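Manganese-dependent inorganic pyrophosphatase (Methanocaldococcus jannaschii, PDB 2EB0) catalyses the hydrolysis of inorganic diphosphate to two phosphate ions, a reaction that depends on two manganese ions held in each subunit. Local coordinates at residues I62-H67 / Q72-L77; H88-L93 / K204-N209; Y102-P105 / T111-A114; K211-G216 / P299-A304; E238-N243 / D247-L252. All coordinates share one frame; numbering follows the deposited sequence.

Contact 1 of 5, residues I62-H67 / Q72-L77; sequences IILVDH and QSFDDL. With MN (manganese (II) ion), chain F; MN (manganese (II) ion), chain E.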
# COMPACT_ATOMS: atom_id res chain seq x y z
N ILE B 62 -16.02 5.16 0.49
CA ILE B 62 -15.53 4.04 1.26
C ILE B 62 -14.14 4.14 1.89
O ILE B 62 -13.19 4.67 1.30
CB ILE B 62 -15.55 2.76 0.40
CG1 ILE B 62 -16.97 2.53 -0.14
CG2 ILE B 62 -15.07 1.58 1.21
CD1 ILE B 62 -18.00 2.18 0.91
N ILE B 63 -14.06 3.62 3.10
CA ILE B 63 -12.81 3.54 3.85
C ILE B 63 -12.76 2.07 4.26
O ILE B 63 -13.57 1.61 5.08
CB ILE B 63 -12.82 4.41 5.11
CG1 ILE B 63 -12.67 5.88 4.73
CG2 ILE B 63 -11.68 3.99 6.02
CD1 ILE B 63 -12.66 6.83 5.91
N LEU B 64 -11.82 1.34 3.68
CA LEU B 64 -11.67 -0.08 3.97
C LEU B 64 -10.72 -0.32 5.12
O LEU B 64 -9.69 0.33 5.23
CB LEU B 64 -11.16 -0.81 2.73
CG LEU B 64 -12.00 -0.67 1.47
CD1 LEU B 64 -11.30 -1.38 0.31
CD2 LEU B 64 -13.39 -1.25 1.70
N VAL B 65 -11.09 -1.25 5.99
CA VAL B 65 -10.25 -1.64 7.11
C VAL B 65 -10.11 -3.15 7.09
O VAL B 65 -11.03 -3.86 6.70
CB VAL B 65 -10.84 -1.26 8.50
CG1 VAL B 65 -10.73 0.23 8.72
CG2 VAL B 65 -12.29 -1.74 8.61
N ASP B 66 -8.93 -3.62 7.47
CA ASP B 66 -8.68 -5.04 7.58
C ASP B 66 -8.66 -5.86 6.31
O ASP B 66 -8.81 -7.08 6.37
CB ASP B 66 -9.70 -5.65 8.53
CG ASP B 66 -9.18 -6.88 9.22
OD1 ASP B 66 -10.01 -7.72 9.62
OD2 ASP B 66 -7.95 -6.99 9.37
N HIS B 67 -8.52 -5.21 5.16
CA HIS B 67 -8.45 -5.94 3.91
C HIS B 67 -8.06 -5.04 2.75
O HIS B 67 -8.31 -3.83 2.76
CB HIS B 67 -9.77 -6.69 3.62
CG HIS B 67 -10.89 -5.82 3.14
ND1 HIS B 67 -11.51 -4.88 3.94
CD2 HIS B 67 -11.53 -5.77 1.95
CE1 HIS B 67 -12.49 -4.31 3.27
NE2 HIS B 67 -12.53 -4.83 2.05
N GLN B 72 -12.66 -9.78 -1.47
CA GLN B 72 -13.05 -9.81 -0.06
C GLN B 72 -13.81 -8.54 0.31
O GLN B 72 -14.24 -8.37 1.46
CB GLN B 72 -11.81 -9.92 0.83
CG GLN B 72 -10.91 -11.10 0.52
CD GLN B 72 -9.57 -11.01 1.23
OE1 GLN B 72 -8.63 -11.73 0.89
NE2 GLN B 72 -9.47 -10.13 2.23
N SER B 73 -13.99 -7.66 -0.66
CA SER B 73 -14.66 -6.38 -0.45
C SER B 73 -15.94 -6.32 -1.29
O SER B 73 -16.41 -7.35 -1.76
CB SER B 73 -13.70 -5.24 -0.84
OG SER B 73 -14.12 -3.99 -0.32
N PHE B 74 -16.49 -5.12 -1.48
CA PHE B 74 -17.70 -4.95 -2.28
C PHE B 74 -17.48 -5.51 -3.67
O PHE B 74 -16.40 -5.35 -4.24
CB PHE B 74 -18.07 -3.47 -2.46
CG PHE B 74 -18.34 -2.72 -1.19
CD1 PHE B 74 -17.29 -2.17 -0.46
CD2 PHE B 74 -19.64 -2.50 -0.77
CE1 PHE B 74 -17.53 -1.40 0.67
CE2 PHE B 74 -19.90 -1.73 0.37
CZ PHE B 74 -18.85 -1.18 1.08
N ASP B 75 -18.51 -6.12 -4.24
CA ASP B 75 -18.42 -6.67 -5.59
C ASP B 75 -18.27 -5.51 -6.56
O ASP B 75 -17.68 -5.66 -7.63
CB ASP B 75 -19.68 -7.46 -5.93
CG ASP B 75 -19.97 -8.56 -4.93
OD1 ASP B 75 -19.12 -9.46 -4.78
OD2 ASP B 75 -21.05 -8.52 -4.31
N ASP B 76 -18.79 -4.36 -6.17
CA ASP B 76 -18.74 -3.16 -6.98
C ASP B 76 -17.92 -2.06 -6.31
O ASP B 76 -18.31 -0.88 -6.34
CB ASP B 76 -20.16 -2.63 -7.22
CG ASP B 76 -20.91 -2.35 -5.92
OD1 ASP B 76 -21.99 -1.73 -5.98
OD2 ASP B 76 -20.43 -2.75 -4.83
N LEU B 77 -16.80 -2.44 -5.72
CA LEU B 77 -15.93 -1.47 -5.04
C LEU B 77 -15.64 -0.30 -5.97
O LEU B 77 -15.73 0.86 -5.58
CB LEU B 77 -14.60 -2.14 -4.65
CG LEU B 77 -13.89 -1.69 -3.37
CD1 LEU B 77 -12.43 -2.14 -3.45
CD2 LEU B 77 -13.97 -0.18 -3.18
MN MN F . -9.96 -9.86 9.41
MN MN E . -7.33 -8.45 11.02
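The imidazole of His67 meets Ser73 at its edge, where NE2 and Ser73 OG form a nearly straight hydrogen bond (3.0 Å, 168°). A second bond, in the ring plane, leaves the other nitrogen, His67 ND1 donating to Val65 O at 3.0 Å, although that donor stands above the carbonyl plane. The Phe74 ring takes Leu64 CD2 at its edge and Ile62 CD1 obliquely, at 3.5 Å from Phe74 CZ. These contacts join the C-terminal end of a central strand of the parallel DHH-domain sheet to the loop that follows it. With His67 CG between its backbone N and carbonyl carbon, chi1 76° turns the ring so that ND1 faces Val65 O and NE2 faces Ser73. With an alanine here, Ser73 OG and Val65 O would lose their imidazole partner, and the 72-77 loop would probably be freer to shift. Earlier, within the strand, Leu64 meets Leu77 tip to tip, CD1 to CD1 at 4.0 Å. Directly after the strand comes Asp66, whose carboxylate bridges the two manganese ions. Asp66 OD1 binds the ion shared with His7 and Asp11, while Asp66 OD2 lies 2.3 Å from the manganese also held by His88.

Contact 2 of 5, residues H88-L93 / K204-N209; sequences HHKVGL and KNFDFN. With MN (manganese (II) ion), chain E.
The irregular backbone carrying His89 and Lys90 passes the extended strand 204-208, which bears Lys204, Phe206 and Phe208, without a direct hydrogen bond between the two. Lys90 makes most of the contact. From a first torsion that sets CG between its backbone N and carbonyl carbon (chi1 68°), its chain runs out extended and bends only at the last torsion. Lys90 CE thereby comes within 4.2 Å of Phe206 CD2, and it also lies at the edge of the Phe208 ring, 4.4 Å from CE1. Beyond the bend, Lys90 NZ donates to a water at 2.9 Å, and that water lies 3.0 Å from Asp207 O, within hydrogen-bonding distance. The same water sits in the plane of the Phe206 ring, at its edge. Nearer the metals, His89 NE2 and Lys204 NZ are 4.4 Å apart and not bonded; His89 ND1 is held by Asp87 OD2. Asp87, His88 and His89 spell the DHH signature, and His88 NE2 binds manganese at 2.3 Å. The contact therefore spans the cleft between the two domains, where relatives in this family bind diphosphate. Strand 204-208 is an outer strand of the mixed sheet, paired with 211-220, while Lys90 also packs on Val298 of helix 293-306 and Val91 N bonds to Thr95 OG1 of the second subunit.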
# COMPACT_ATOMS: atom_id res chain seq x y z
N HIS B 88 -3.51 -4.51 7.69
CA HIS B 88 -2.31 -5.19 8.15
C HIS B 88 -2.09 -6.46 7.32
O HIS B 88 -1.43 -7.40 7.74
CB HIS B 88 -2.37 -5.50 9.65
CG HIS B 88 -3.38 -6.54 10.03
ND1 HIS B 88 -3.06 -7.65 10.77
CD2 HIS B 88 -4.72 -6.60 9.83
CE1 HIS B 88 -4.15 -8.35 11.02
NE2 HIS B 88 -5.17 -7.73 10.47
N HIS B 89 -2.66 -6.46 6.12
CA HIS B 89 -2.49 -7.59 5.21
C HIS B 89 -1.60 -7.09 4.08
O HIS B 89 -1.22 -5.92 4.06
CB HIS B 89 -3.83 -8.04 4.63
CG HIS B 89 -4.78 -8.58 5.65
ND1 HIS B 89 -5.55 -7.77 6.45
CD2 HIS B 89 -5.06 -9.86 6.02
CE1 HIS B 89 -6.27 -8.52 7.27
NE2 HIS B 89 -5.98 -9.79 7.03
N LYS B 90 -1.26 -7.98 3.17
CA LYS B 90 -0.44 -7.64 2.01
C LYS B 90 -1.25 -6.68 1.15
O LYS B 90 -2.46 -6.59 1.29
CB LYS B 90 -0.15 -8.90 1.19
CG LYS B 90 -1.39 -9.46 0.50
CD LYS B 90 -1.17 -10.90 0.07
CE LYS B 90 -2.31 -11.41 -0.79
NZ LYS B 90 -2.34 -10.75 -2.13
N VAL B 91 -0.59 -5.95 0.25
CA VAL B 91 -1.32 -5.06 -0.64
C VAL B 91 -1.91 -5.92 -1.76
O VAL B 91 -1.19 -6.65 -2.45
CB VAL B 91 -0.40 -3.99 -1.27
CG1 VAL B 91 -1.21 -3.16 -2.25
CG2 VAL B 91 0.19 -3.10 -0.18
N GLY B 92 -3.23 -5.85 -1.93
CA GLY B 92 -3.87 -6.64 -2.96
C GLY B 92 -4.79 -5.81 -3.84
O GLY B 92 -5.43 -6.34 -4.73
N LEU B 93 -4.85 -4.50 -3.58
CA LEU B 93 -5.70 -3.61 -4.36
C LEU B 93 -4.92 -2.47 -4.99
O LEU B 93 -4.18 -1.78 -4.30
CB LEU B 93 -6.78 -2.97 -3.48
CG LEU B 93 -8.04 -3.73 -3.05
CD1 LEU B 93 -8.94 -2.78 -2.26
CD2 LEU B 93 -8.78 -4.25 -4.28
N LYS B 204 -11.76 -16.88 2.95
CA LYS B 204 -11.23 -15.73 2.22
C LYS B 204 -10.92 -16.13 0.78
O LYS B 204 -10.39 -17.22 0.53
CB LYS B 204 -9.96 -15.21 2.89
CG LYS B 204 -10.19 -14.41 4.14
CD LYS B 204 -9.92 -12.93 3.89
CE LYS B 204 -10.21 -12.08 5.13
NZ LYS B 204 -9.38 -12.49 6.30
N ASN B 205 -11.24 -15.26 -0.16
CA ASN B 205 -10.98 -15.52 -1.57
C ASN B 205 -9.85 -14.63 -2.05
O ASN B 205 -9.73 -13.49 -1.60
CB ASN B 205 -12.24 -15.25 -2.39
CG ASN B 205 -13.33 -16.24 -2.09
OD1 ASN B 205 -13.09 -17.44 -2.02
ND2 ASN B 205 -14.55 -15.75 -1.91
N PHE B 206 -9.00 -15.15 -2.93
CA PHE B 206 -7.87 -14.38 -3.46
C PHE B 206 -7.69 -14.54 -4.95
O PHE B 206 -8.25 -15.45 -5.58
CB PHE B 206 -6.54 -14.82 -2.84
CG PHE B 206 -6.49 -14.77 -1.34
CD1 PHE B 206 -7.13 -15.74 -0.57
CD2 PHE B 206 -5.79 -13.75 -0.70
CE1 PHE B 206 -7.08 -15.70 0.82
CE2 PHE B 206 -5.73 -13.70 0.69
CZ PHE B 206 -6.37 -14.67 1.46
N ASP B 207 -6.88 -13.65 -5.52
CA ASP B 207 -6.54 -13.72 -6.92
C ASP B 207 -5.02 -13.84 -6.93
O ASP B 207 -4.31 -12.89 -6.62
CB ASP B 207 -6.95 -12.44 -7.66
CG ASP B 207 -6.63 -12.51 -9.15
OD1 ASP B 207 -6.66 -11.46 -9.83
OD2 ASP B 207 -6.35 -13.62 -9.64
N PHE B 208 -4.53 -15.03 -7.27
CA PHE B 208 -3.09 -15.26 -7.32
C PHE B 208 -2.63 -15.41 -8.76
O PHE B 208 -2.77 -16.48 -9.35
CB PHE B 208 -2.69 -16.53 -6.55
CG PHE B 208 -2.89 -16.44 -5.07
CD1 PHE B 208 -2.97 -15.21 -4.42
CD2 PHE B 208 -2.96 -17.60 -4.30
CE1 PHE B 208 -3.11 -15.14 -3.04
CE2 PHE B 208 -3.10 -17.54 -2.92
CZ PHE B 208 -3.17 -16.31 -2.29
N ASN B 209 -2.08 -14.33 -9.31
CA ASN B 209 -1.58 -14.37 -10.68
C ASN B 209 -2.67 -14.91 -11.62
O ASN B 209 -2.46 -15.87 -12.36
CB ASN B 209 -0.33 -15.25 -10.73
CG ASN B 209 0.49 -15.05 -11.99
OD1 ASN B 209 0.54 -13.95 -12.54
ND2 ASN B 209 1.14 -16.11 -12.43
MN MN E . -7.33 -8.45 11.02
O HOH W 1 -4.32 -11.97 -3.79

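Contact 3 of 5, residues Y102-P105 / T111-A114; sequences YAKP and TVIA
Tyr102 OH donates to a bridging water at 2.7 Å, and the water in turn donates a hydrogen bond to Val112 O at 2.9 Å. This two-step link joins a strand residue to a carbonyl of helix 109-118, and the water lies in the plane of the Tyr102 ring, at its edge. Beside it the Tyr102 and Val112 side chains run alongside one another, pointing opposite ways. Val112 CG1, placed opposite its own backbone N by chi1 of -180°, approaches the ring obliquely, 3.2 Å from Tyr102 CE2. Its distance to Tyr102 CD2 is 3.6 Å; the shorter value is unusually small for two carbons and doubtful in detail. The other branch, Val112 CG2, faces the start of the lysine side chain, 4.1 Å from Lys104 CB. Val112 thus spans two alternate residues of the 102-105 segment. Tyr102 also meets its counterpart, Tyr102 of the second subunit, with the ring planes at about 70°. There strand 100-103, at one border of the sheet, pairs antiparallel with a strand of that subunit, continuing the sheet across the dimer. The strand, short loop and packed helix form a beta-alpha unit of the parallel-sheet DHH domain, here at its dimerisation edge.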
# COMPACT_ATOMS: atom_id res chain seq x y z
N TYR B 102 -2.64 3.13 4.79
CA TYR B 102 -1.80 2.89 5.96
C TYR B 102 -1.92 1.45 6.45
O TYR B 102 -2.96 1.04 6.98
CB TYR B 102 -2.17 3.86 7.08
CG TYR B 102 -1.26 3.78 8.29
CD1 TYR B 102 0.13 3.69 8.14
CD2 TYR B 102 -1.78 3.78 9.58
CE1 TYR B 102 0.97 3.61 9.24
CE2 TYR B 102 -0.94 3.70 10.70
CZ TYR B 102 0.43 3.62 10.52
OH TYR B 102 1.26 3.52 11.61
N ALA B 103 -0.85 0.68 6.25
CA ALA B 103 -0.81 -0.71 6.69
C ALA B 103 0.52 -1.06 7.37
O ALA B 103 1.59 -0.71 6.89
CB ALA B 103 -1.07 -1.65 5.49
N LYS B 104 0.44 -1.73 8.51
CA LYS B 104 1.63 -2.15 9.25
C LYS B 104 1.54 -3.65 9.41
O LYS B 104 0.46 -4.18 9.68
CB LYS B 104 1.69 -1.49 10.63
CG LYS B 104 1.87 0.01 10.61
CD LYS B 104 1.84 0.63 12.01
CE LYS B 104 3.23 0.75 12.65
NZ LYS B 104 3.79 -0.53 13.15
N PRO B 105 2.66 -4.36 9.23
CA PRO B 105 2.56 -5.81 9.39
C PRO B 105 2.51 -6.25 10.87
O PRO B 105 3.43 -6.89 11.36
CB PRO B 105 3.79 -6.33 8.65
CG PRO B 105 4.81 -5.23 8.87
CD PRO B 105 3.98 -3.95 8.72
N THR B 111 -4.57 -2.91 16.34
CA THR B 111 -3.27 -2.49 16.85
C THR B 111 -2.82 -1.20 16.17
O THR B 111 -2.36 -0.27 16.84
CB THR B 111 -2.20 -3.58 16.61
OG1 THR B 111 -2.59 -4.78 17.27
CG2 THR B 111 -0.84 -3.14 17.15
N VAL B 112 -2.95 -1.15 14.85
CA VAL B 112 -2.57 0.02 14.08
C VAL B 112 -3.33 1.27 14.55
O VAL B 112 -2.75 2.34 14.72
CB VAL B 112 -2.88 -0.16 12.59
CG1 VAL B 112 -2.47 1.08 11.81
CG2 VAL B 112 -2.18 -1.39 12.06
N ILE B 113 -4.63 1.12 14.72
CA ILE B 113 -5.48 2.22 15.14
C ILE B 113 -5.15 2.70 16.55
O ILE B 113 -5.10 3.90 16.81
CB ILE B 113 -6.97 1.81 15.07
CG1 ILE B 113 -7.35 1.52 13.62
CG2 ILE B 113 -7.86 2.92 15.64
CD1 ILE B 113 -8.76 1.02 13.44
N ALA B 114 -4.92 1.75 17.45
CA ALA B 114 -4.60 2.06 18.83
C ALA B 114 -3.27 2.78 18.95
O ALA B 114 -3.12 3.71 19.76
CB ALA B 114 -4.58 0.77 19.67
O HOH W 2 -0.11 3.00 13.84

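Contact 4 of 5, residues K211-G216 / P299-A304; sequences KKVGIG and PPLERA
Leu301 reaches from helix 293-306 toward Ile215 of strand 211-220, and the two meet tip to tip, Leu301 CD2 lying 4.0 Å from Ile215 CD1. The same methyl also faces Val213, with Leu301 CD2 at 4.3 Å from Val213 CG1. One leucine branch is thus set against two residues spaced two apart along the strand and pointing to the same face. The isoleucine arrives by an extended outer chain (chi2 176°), which carries CD1 away from the sheet and toward the helix. The backbones stay well separated: the closest CA pair, Val213 and Glu302, is 9.2 Å apart, so it is side chains, not backbones, that meet across these two segments. In the next shell, Phe208 lies against both Val213 and Leu301, and Val297 and Val298 pack on Ile215 from the preceding helical turn. Phe276 and Ala275 also touch Leu301. The helix is kinked at Pro299 and Pro300, whose nitrogens make no bond to the turn before, but it is regular again beyond them: Arg303 N bonds to Pro299 O at 3.0 Å. The Arg303 guanidinium lays one face over that same carbonyl oxygen. Since no polar bond crosses between strand and helix and they bury only 78 Å² against each other, the contact is purely apolar and small, and the three buried side chains probably owe much of their hold to the surrounding DHHA2 core.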
# COMPACT_ATOMS: atom_id res chain seq x y z
N LYS B 211 -5.26 -16.62 -10.90
CA LYS B 211 -5.96 -17.80 -10.39
C LYS B 211 -6.83 -17.54 -9.17
O LYS B 211 -6.44 -16.83 -8.24
CB LYS B 211 -4.96 -18.91 -10.07
CG LYS B 211 -4.09 -19.33 -11.24
CD LYS B 211 -4.91 -19.91 -12.38
CE LYS B 211 -4.01 -20.45 -13.47
NZ LYS B 211 -3.16 -21.56 -12.96
N LYS B 212 -8.02 -18.13 -9.18
CA LYS B 212 -8.96 -17.98 -8.08
C LYS B 212 -8.61 -18.99 -6.99
O LYS B 212 -8.75 -20.20 -7.19
CB LYS B 212 -10.39 -18.21 -8.58
CG LYS B 212 -11.48 -18.07 -7.53
CD LYS B 212 -12.85 -18.30 -8.15
CE LYS B 212 -13.97 -18.25 -7.12
NZ LYS B 212 -14.10 -16.91 -6.49
N VAL B 213 -8.14 -18.50 -5.85
CA VAL B 213 -7.80 -19.38 -4.74
C VAL B 213 -8.59 -18.99 -3.51
O VAL B 213 -8.85 -17.81 -3.26
CB VAL B 213 -6.29 -19.35 -4.41
CG1 VAL B 213 -5.98 -20.31 -3.26
CG2 VAL B 213 -5.48 -19.75 -5.64
N GLY B 214 -8.99 -20.00 -2.75
CA GLY B 214 -9.74 -19.76 -1.54
C GLY B 214 -9.01 -20.40 -0.37
O GLY B 214 -8.44 -21.49 -0.49
N ILE B 215 -9.00 -19.70 0.76
CA ILE B 215 -8.33 -20.22 1.95
C ILE B 215 -9.24 -20.00 3.14
O ILE B 215 -9.43 -18.87 3.59
CB ILE B 215 -6.98 -19.52 2.20
CG1 ILE B 215 -6.13 -19.57 0.93
CG2 ILE B 215 -6.23 -20.22 3.33
CD1 ILE B 215 -4.81 -18.81 1.04
N GLY B 216 -9.83 -21.09 3.63
CA GLY B 216 -10.73 -21.01 4.76
C GLY B 216 -9.98 -21.45 6.00
O GLY B 216 -8.89 -22.00 5.90
N PRO B 299 1.71 -16.05 1.62
CA PRO B 299 3.00 -15.73 1.01
C PRO B 299 3.64 -16.81 0.14
O PRO B 299 3.98 -16.55 -1.02
CB PRO B 299 3.87 -15.37 2.22
CG PRO B 299 2.87 -14.79 3.17
CD PRO B 299 1.73 -15.77 3.06
N PRO B 300 3.82 -18.04 0.67
CA PRO B 300 4.43 -19.11 -0.13
C PRO B 300 3.53 -19.58 -1.26
O PRO B 300 4.01 -19.99 -2.32
CB PRO B 300 4.68 -20.20 0.90
CG PRO B 300 3.52 -20.04 1.81
CD PRO B 300 3.45 -18.54 2.00
N LEU B 301 2.23 -19.51 -1.04
CA LEU B 301 1.25 -19.94 -2.03
C LEU B 301 1.16 -18.94 -3.19
O LEU B 301 1.20 -19.34 -4.36
CB LEU B 301 -0.10 -20.13 -1.36
CG LEU B 301 -1.09 -21.09 -2.02
CD1 LEU B 301 -0.47 -22.50 -2.13
CD2 LEU B 301 -2.37 -21.14 -1.16
N GLU B 302 1.02 -17.65 -2.89
CA GLU B 302 0.95 -16.69 -3.98
C GLU B 302 2.29 -16.57 -4.70
O GLU B 302 2.34 -16.25 -5.88
CB GLU B 302 0.52 -15.30 -3.50
CG GLU B 302 0.64 -14.25 -4.60
CD GLU B 302 0.04 -12.91 -4.22
OE1 GLU B 302 0.25 -12.47 -3.07
OE2 GLU B 302 -0.64 -12.30 -5.08
N ARG B 303 3.38 -16.83 -3.98
CA ARG B 303 4.69 -16.76 -4.60
C ARG B 303 4.83 -17.93 -5.56
O ARG B 303 5.40 -17.79 -6.63
CB ARG B 303 5.81 -16.80 -3.56
CG ARG B 303 6.20 -15.42 -3.05
CD ARG B 303 7.61 -15.44 -2.46
NE ARG B 303 7.69 -16.29 -1.28
CZ ARG B 303 7.20 -15.95 -0.09
NH1 ARG B 303 6.61 -14.78 0.08
NH2 ARG B 303 7.31 -16.80 0.93
N ALA B 304 4.30 -19.09 -5.17
CA ALA B 304 4.37 -20.27 -6.02
C ALA B 304 3.57 -20.02 -7.30
O ALA B 304 4.05 -20.30 -8.40
CB ALA B 304 3.80 -21.48 -5.29

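Contact 5 of 5, residues E238-N243 / D247-L252; sequences EEKLKN and DLIVFL
Leu241 and Ile249 join the two arms of an alpha-beta unit in the DHHA2 domain, where the end of helix 230-243 turns back through a short loop into strand 248-255. The segment axes run roughly antiparallel, at 152°, and approach to 8.8 Å. Ile249 points toward the helix with CG1 opposite its carbonyl carbon (chi1 -73°), so that its outer methyl reaches the helix backbone: Ile249 CD1 lies 3.9 Å from Leu241 N. Leu241 answers by laying CD1 over the beginning of the strand, 4.0 Å from Leu248 N, and the same methyl is 4.2 Å from Ile249 CG1. Lys240 crosses Ile249 at about a right angle and contributes its aliphatic part, CG coming to 4.0 Å from Ile249 CD1. The charged end of Lys240 serves elsewhere, in a salt bridge to Glu244 and a cation-pi contact with Phe203. Along the helix, Lys242 NZ forms a salt bridge to Glu239 OE2 at 2.7 Å, on the syn side but 31° out of the carboxylate plane; Glu239 is poorly ordered, so this pair probably contributes little rigidity. No hydrogen bond links the two segments, and their packing is apolar. Strand 248-255 runs between 211-220 and 260-267 in the mixed sheet. Leu241 also touches Val266 of strand 260-267, whereas Leu248, directed away from helix 230-243, packs on Leu301 of helix 293-306, so the strand has a helix on each side.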
# COMPACT_ATOMS: atom_id res chain seq x y z
N GLU B 238 -15.16 -29.66 -2.22
CA GLU B 238 -14.98 -30.17 -3.57
C GLU B 238 -16.05 -29.58 -4.47
O GLU B 238 -15.79 -29.27 -5.63
CB GLU B 238 -15.06 -31.69 -3.59
CG GLU B 238 -13.85 -32.38 -2.99
CD GLU B 238 -13.90 -33.89 -3.13
OE1 GLU B 238 -14.81 -34.52 -2.55
OE2 GLU B 238 -13.02 -34.46 -3.82
N GLU B 239 -17.24 -29.43 -3.91
CA GLU B 239 -18.39 -28.88 -4.62
C GLU B 239 -18.19 -27.38 -4.83
O GLU B 239 -18.47 -26.86 -5.91
CB GLU B 239 -19.67 -29.11 -3.82
CG GLU B 239 -20.15 -30.55 -3.81
CD GLU B 239 -20.64 -31.01 -5.16
OE1 GLU B 239 -21.00 -32.20 -5.30
OE2 GLU B 239 -20.68 -30.18 -6.10
N LYS B 240 -17.71 -26.71 -3.80
CA LYS B 240 -17.47 -25.27 -3.86
C LYS B 240 -16.42 -24.98 -4.93
O LYS B 240 -16.53 -24.01 -5.68
CB LYS B 240 -16.98 -24.76 -2.51
CG LYS B 240 -16.74 -23.27 -2.45
CD LYS B 240 -16.34 -22.82 -1.04
CE LYS B 240 -16.14 -21.32 -0.96
NZ LYS B 240 -17.41 -20.59 -1.27
N LEU B 241 -15.41 -25.84 -4.99
CA LEU B 241 -14.32 -25.68 -5.94
C LEU B 241 -14.78 -25.58 -7.40
O LEU B 241 -14.54 -24.57 -8.07
CB LEU B 241 -13.33 -26.84 -5.80
CG LEU B 241 -12.17 -26.86 -6.80
CD1 LEU B 241 -11.02 -25.98 -6.29
CD2 LEU B 241 -11.69 -28.29 -6.99
N LYS B 242 -15.45 -26.63 -7.89
CA LYS B 242 -15.91 -26.65 -9.28
C LYS B 242 -17.08 -25.72 -9.61
O LYS B 242 -17.15 -25.19 -10.73
CB LYS B 242 -16.26 -28.08 -9.69
CG LYS B 242 -17.30 -28.76 -8.82
CD LYS B 242 -17.51 -30.20 -9.26
CE LYS B 242 -18.61 -30.88 -8.46
NZ LYS B 242 -19.93 -30.23 -8.66
N ASN B 243 -17.98 -25.49 -8.66
CA ASN B 243 -19.13 -24.63 -8.92
C ASN B 243 -18.82 -23.14 -8.91
O ASN B 243 -19.49 -22.36 -9.59
CB ASN B 243 -20.26 -24.92 -7.93
CG ASN B 243 -20.73 -26.35 -8.00
OD1 ASN B 243 -20.68 -26.98 -9.06
ND2 ASN B 243 -21.20 -26.87 -6.88
N ASP B 247 -9.39 -22.37 -8.59
CA ASP B 247 -8.29 -23.14 -9.13
C ASP B 247 -7.76 -24.00 -7.98
O ASP B 247 -7.25 -25.10 -8.20
CB ASP B 247 -7.20 -22.23 -9.66
CG ASP B 247 -6.03 -23.00 -10.25
OD1 ASP B 247 -5.02 -23.20 -9.53
OD2 ASP B 247 -6.13 -23.42 -11.42
N LEU B 248 -7.91 -23.48 -6.76
CA LEU B 248 -7.46 -24.17 -5.55
C LEU B 248 -8.12 -23.69 -4.27
O LEU B 248 -8.43 -22.50 -4.11
CB LEU B 248 -5.94 -24.01 -5.38
CG LEU B 248 -5.36 -24.38 -4.01
CD1 LEU B 248 -5.38 -25.90 -3.79
CD2 LEU B 248 -3.93 -23.85 -3.91
N ILE B 249 -8.33 -24.62 -3.35
CA ILE B 249 -8.92 -24.32 -2.05
C ILE B 249 -8.15 -25.05 -0.95
O ILE B 249 -7.84 -26.24 -1.06
CB ILE B 249 -10.41 -24.73 -1.96
CG1 ILE B 249 -11.27 -23.76 -2.79
CG2 ILE B 249 -10.87 -24.71 -0.50
CD1 ILE B 249 -12.77 -24.02 -2.69
N VAL B 250 -7.82 -24.30 0.10
CA VAL B 250 -7.10 -24.81 1.26
C VAL B 250 -7.91 -24.41 2.48
O VAL B 250 -8.31 -23.25 2.62
CB VAL B 250 -5.70 -24.16 1.37
CG1 VAL B 250 -5.01 -24.60 2.66
CG2 VAL B 250 -4.86 -24.53 0.16
N PHE B 251 -8.20 -25.38 3.35
CA PHE B 251 -8.95 -25.11 4.57
C PHE B 251 -8.08 -25.48 5.74
O PHE B 251 -7.66 -26.64 5.88
CB PHE B 251 -10.23 -25.92 4.62
CG PHE B 251 -11.20 -25.43 5.66
CD1 PHE B 251 -12.00 -24.32 5.41
CD2 PHE B 251 -11.28 -26.05 6.90
CE1 PHE B 251 -12.87 -23.84 6.38
CE2 PHE B 251 -12.14 -25.57 7.88
CZ PHE B 251 -12.94 -24.46 7.61
N LEU B 252 -7.83 -24.50 6.60
CA LEU B 252 -6.97 -24.71 7.76
C LEU B 252 -7.72 -25.08 9.04
O LEU B 252 -8.49 -24.27 9.58
CB LEU B 252 -6.14 -23.45 8.02
CG LEU B 252 -5.34 -22.94 6.83
CD1 LEU B 252 -4.74 -21.57 7.16
CD2 LEU B 252 -4.26 -23.94 6.46

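Contacts 1 and 2 share the manganese centre: their centres are 12 Å apart, and Asp66 OD2 and His88 NE2 bind the same ion. Contact 3 touches this region through His88 CB and Lys104 O, 3.1 Å apart, with the Val112 side chain about 9 Å from a manganese ion, and continues the DHH-domain sheet into the second subunit. On the other side of the cleft, segment 204-209 of contact 2 and the strands of contacts 4 and 5 are neighbours in the mixed sheet. Phe206 N probably bonds to Val213 O (2.7 Å), and Lys212 O to Asp247 N (2.7 Å). Contact 5 is nested inside the chain loop closed by contact 4, and its centre lies about 31 Å from that of contact 3.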